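Local coordinates for probable sulfate-binding lipoprotein SubI (Mycobacterium tuberculosis, PDB 6DDN) that probably binds sulfate outside the cytoplasmic membrane as the lipoprotein component of a transport system, at residues A[292-297]-A[307-312]; A[64-69]-A[106-111]. All blocks are in the same frame, centred on the assembly; numbering follows the deposited sequence.

Contact 1. Residues A[292-297]-A[307-312]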
# COMPACT_ATOMS: atom_id res chain seq x y z
N LEU A 292 -13.91 9.98 0.38
CA LEU A 292 -13.46 9.73 1.75
C LEU A 292 -12.04 9.17 1.77
O LEU A 292 -11.21 9.61 2.57
CB LEU A 292 -14.43 8.78 2.45
CG LEU A 292 -15.83 9.32 2.70
CD1 LEU A 292 -16.76 8.20 3.09
CD2 LEU A 292 -15.81 10.41 3.77
N TRP A 293 -11.76 8.19 0.92
CA TRP A 293 -10.39 7.68 0.80
C TRP A 293 -9.43 8.80 0.46
O TRP A 293 -8.36 8.93 1.07
CB TRP A 293 -10.33 6.58 -0.27
CG TRP A 293 -10.88 5.26 0.17
CD1 TRP A 293 -12.05 4.69 -0.24
CD2 TRP A 293 -10.27 4.34 1.08
NE1 TRP A 293 -12.21 3.47 0.37
CE2 TRP A 293 -11.14 3.23 1.19
CE3 TRP A 293 -9.09 4.34 1.82
CZ2 TRP A 293 -10.85 2.13 2.01
CZ3 TRP A 293 -8.81 3.25 2.63
CH2 TRP A 293 -9.69 2.17 2.72
N ALA A 294 -9.79 9.63 -0.53
CA ALA A 294 -8.96 10.77 -0.89
C ALA A 294 -8.72 11.67 0.32
O ALA A 294 -7.57 12.02 0.62
CB ALA A 294 -9.61 11.55 -2.03
N GLN A 295 -9.79 12.02 1.03
CA GLN A 295 -9.65 12.86 2.22
C GLN A 295 -8.79 12.20 3.28
O GLN A 295 -8.15 12.89 4.08
CB GLN A 295 -11.04 13.19 2.78
CG GLN A 295 -11.84 14.14 1.90
CD GLN A 295 -13.34 14.00 2.11
OE1 GLN A 295 -13.80 13.47 3.12
NE2 GLN A 295 -14.10 14.49 1.14
N ALA A 296 -8.75 10.87 3.30
CA ALA A 296 -7.90 10.13 4.23
C ALA A 296 -6.45 10.02 3.77
O ALA A 296 -5.63 9.47 4.51
CB ALA A 296 -8.48 8.73 4.47
N GLY A 297 -6.12 10.52 2.58
CA GLY A 297 -4.77 10.47 2.09
C GLY A 297 -4.47 9.37 1.10
O GLY A 297 -3.31 9.20 0.72
N ALA A 307 -9.38 13.86 -10.03
CA ALA A 307 -9.20 15.22 -10.53
C ALA A 307 -9.44 16.25 -9.43
O ALA A 307 -8.68 17.22 -9.30
CB ALA A 307 -10.14 15.47 -11.72
N ASP A 308 -10.49 16.04 -8.63
CA ASP A 308 -10.81 16.99 -7.56
C ASP A 308 -9.71 17.07 -6.51
O ASP A 308 -9.53 18.12 -5.89
CB ASP A 308 -12.14 16.60 -6.90
CG ASP A 308 -13.31 16.68 -7.85
OD1 ASP A 308 -13.11 17.12 -9.00
OD2 ASP A 308 -14.43 16.28 -7.46
N PHE A 309 -8.98 15.98 -6.30
CA PHE A 309 -7.93 15.93 -5.30
C PHE A 309 -6.54 15.95 -5.91
O PHE A 309 -5.55 15.76 -5.19
CB PHE A 309 -8.10 14.70 -4.41
CG PHE A 309 -9.21 14.84 -3.40
CD1 PHE A 309 -10.52 14.57 -3.75
CD2 PHE A 309 -8.93 15.25 -2.11
CE1 PHE A 309 -11.54 14.71 -2.83
CE2 PHE A 309 -9.95 15.39 -1.18
CZ PHE A 309 -11.25 15.12 -1.54
N ALA A 310 -6.44 16.18 -7.22
CA ALA A 310 -5.13 16.18 -7.89
C ALA A 310 -4.19 17.20 -7.29
O ALA A 310 -2.97 17.02 -7.32
CB ALA A 310 -5.31 16.43 -9.39
N ASP A 311 -4.73 18.28 -6.72
CA ASP A 311 -3.91 19.33 -6.14
C ASP A 311 -3.34 18.95 -4.77
O ASP A 311 -2.50 19.69 -4.25
CB ASP A 311 -4.73 20.61 -6.02
CG ASP A 311 -5.91 20.46 -5.08
OD1 ASP A 311 -6.88 19.77 -5.44
OD2 ASP A 311 -5.85 21.03 -3.97
N LEU A 312 -3.78 17.84 -4.18
CA LEU A 312 -3.16 17.31 -2.97
C LEU A 312 -2.37 16.03 -3.20
O LEU A 312 -1.57 15.66 -2.35
CB LEU A 312 -4.21 17.04 -1.88
CG LEU A 312 -4.94 18.23 -1.27
CD1 LEU A 312 -4.05 19.45 -1.12
CD2 LEU A 312 -6.12 18.54 -2.13

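Contact 2. Residues A[64-69]-A[106-111]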
# COMPACT_ATOMS: atom_id res chain seq x y z
N PRO A 64 -6.73 4.38 8.37
CA PRO A 64 -7.32 5.73 8.34
C PRO A 64 -8.43 5.89 7.31
O PRO A 64 -9.36 6.67 7.54
CB PRO A 64 -6.12 6.62 8.01
CG PRO A 64 -4.97 5.88 8.59
CD PRO A 64 -5.26 4.44 8.32
N GLY A 65 -8.36 5.18 6.19
CA GLY A 65 -9.42 5.25 5.21
C GLY A 65 -10.58 4.34 5.56
O GLY A 65 -11.74 4.71 5.38
N TRP A 66 -10.27 3.14 6.05
CA TRP A 66 -11.33 2.19 6.39
C TRP A 66 -12.19 2.71 7.53
O TRP A 66 -13.42 2.62 7.48
CB TRP A 66 -10.72 0.83 6.75
CG TRP A 66 -10.26 0.07 5.55
CD1 TRP A 66 -8.99 -0.31 5.27
CD2 TRP A 66 -11.07 -0.38 4.46
NE1 TRP A 66 -8.95 -0.99 4.07
CE2 TRP A 66 -10.22 -1.04 3.56
CE3 TRP A 66 -12.44 -0.30 4.17
CZ2 TRP A 66 -10.69 -1.61 2.37
CZ3 TRP A 66 -12.90 -0.86 3.00
CH2 TRP A 66 -12.03 -1.51 2.11
N SER A 67 -11.56 3.27 8.57
CA SER A 67 -12.31 3.78 9.71
C SER A 67 -13.13 5.02 9.37
O SER A 67 -13.97 5.42 10.18
CB SER A 67 -11.37 4.08 10.88
OG SER A 67 -10.41 5.05 10.52
N ALA A 68 -12.91 5.62 8.20
CA ALA A 68 -13.75 6.71 7.73
C ALA A 68 -14.84 6.25 6.78
O ALA A 68 -15.90 6.87 6.72
CB ALA A 68 -12.90 7.78 7.03
N VAL A 69 -14.59 5.16 6.04
CA VAL A 69 -15.57 4.68 5.08
C VAL A 69 -16.65 3.84 5.76
O VAL A 69 -17.83 3.90 5.39
CB VAL A 69 -14.85 3.88 3.97
CG1 VAL A 69 -15.77 2.83 3.38
CG2 VAL A 69 -14.33 4.82 2.90
N LEU A 106 -13.78 -10.04 3.51
CA LEU A 106 -13.16 -9.22 2.48
C LEU A 106 -11.67 -9.13 2.75
O LEU A 106 -11.23 -9.12 3.90
CB LEU A 106 -13.74 -7.80 2.45
CG LEU A 106 -15.14 -7.62 1.87
CD1 LEU A 106 -16.09 -7.15 2.95
CD2 LEU A 106 -15.10 -6.64 0.72
N VAL A 107 -10.90 -9.07 1.67
CA VAL A 107 -9.45 -8.90 1.75
C VAL A 107 -9.10 -7.57 1.10
O VAL A 107 -9.69 -7.19 0.08
CB VAL A 107 -8.69 -10.06 1.08
CG1 VAL A 107 -8.61 -11.22 2.04
CG2 VAL A 107 -9.37 -10.47 -0.21
N ASN A 108 -8.14 -6.86 1.69
CA ASN A 108 -7.61 -5.62 1.14
C ASN A 108 -6.12 -5.62 1.47
O ASN A 108 -5.73 -5.31 2.60
CB ASN A 108 -8.31 -4.40 1.71
CG ASN A 108 -7.63 -3.10 1.31
OD1 ASN A 108 -7.34 -2.26 2.16
ND2 ASN A 108 -7.38 -2.94 0.02
N PHE A 109 -5.29 -5.97 0.49
CA PHE A 109 -3.88 -6.20 0.73
C PHE A 109 -3.03 -5.14 0.04
O PHE A 109 -3.50 -4.38 -0.80
CB PHE A 109 -3.49 -7.61 0.27
CG PHE A 109 -4.07 -8.70 1.12
CD1 PHE A 109 -4.25 -8.50 2.48
CD2 PHE A 109 -4.46 -9.91 0.57
CE1 PHE A 109 -4.79 -9.49 3.28
CE2 PHE A 109 -5.00 -10.90 1.36
CZ PHE A 109 -5.17 -10.69 2.72
N SER A 110 -1.76 -5.10 0.44
CA SER A 110 -0.85 -4.09 -0.09
C SER A 110 -0.58 -4.30 -1.57
O SER A 110 -0.53 -3.34 -2.35
CB SER A 110 0.46 -4.11 0.69
OG SER A 110 1.44 -3.29 0.07
N VAL A 111 -0.41 -5.56 -1.99
CA VAL A 111 0.00 -5.88 -3.35
C VAL A 111 -0.88 -6.98 -3.91
O VAL A 111 -1.41 -7.82 -3.16
CB VAL A 111 1.49 -6.29 -3.41
CG1 VAL A 111 2.39 -5.12 -3.02
CG2 VAL A 111 1.74 -7.47 -2.48

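Contact 1. Residues A[292-297]-A[307-312]
F309 lays one face of its phenyl ring over the methyl group of A294, so that CB of A294 sits 3.5 Å from the ring centroid. This is a CH-pi contact, 9° off the ring normal; CB of A294 is 3.6 to 4.0 Å from all six ring carbons of F309, and the methyl therefore sits over the middle of the ring. CB of F309 already points at helix 287-295, and with CG anti to the carbonyl carbon (chi1 -76°) the ring continues that way. Q295, one residue further along that helix, meets the far end of the same ring: its CG lies 3.6 Å from CZ of F309, in an oblique approach. Beyond CG the chain of Q295 runs on extended, and its amide plane stands 44° from the ring, with NE2 4.0 Å from CZ of F309. F309 is the first residue to leave helical geometry after helix 303-308, while the Schellman motif at G297 ends the other helix. The chemistry is that of a buried methyl and the aliphatic part of a surface glutamine receiving an aromatic ring: between these two segments the contact rests on dispersion and shape, with no hydrogen bond between them.

Contact 2. Residues A[64-69]-A[106-111]
The indole of W66 meets N108 at its edge, with OD1 and CG of the asparagine lying near the indole plane, while W66 and W293 from helix 287-295 pack with their rings edge-to-face. NE1 of W66 donates to OD1 of N108 over 2.8 Å, with an N-H...O angle of 149°. The oxygen lies practically in the indole plane, as the N-H requires. The ring and amide planes are 73° apart, and the N-H comes to the oxygen from above the carbonyl plane, not along a lone pair. The amide carbon also meets the rim of the indole, CG of N108 being 3.6 Å from CZ2 of W66, and CB of N108 is 3.7 Å from CZ2 of W66. With CG anti to the backbone N (chi1 171°), the asparagine reaches from strand 106-108 toward the helix. Its other amide atom, ND2, donates to the carbonyl O of P264, so both ends of the buried amide are bonded, which settles its orientation. Strand 106-108 pairs in parallel with strand 53-58, whose L56 touches both W66 and N108. Helix 63-74 follows strand 53-58 and packs on the sheet in which that strand runs parallel to 106-108, an alpha/beta arrangement typical of the lobes of periplasmic solute-binding proteins.

How the contacts relate
Contact 2 closes before contact 1 opens along the chain, and their centres lie 16 Å apart, yet the two contacts touch through W293. Strand 106-108 belongs to the sheet, helix 63-74 packs on it, helix 287-295 packs on that helix, and the residues after helix 303-308 lie against helix 287-295. At the step between the contacts, CZ3 of W293 lies 3.3 Å from CA of G65, and CH2 of W293 is 3.4 Å from CE2 of W66. Early and late parts of the chain are thus brought together in one region, running from the buried asparagine-tryptophan bond to a partly exposed apolar patch.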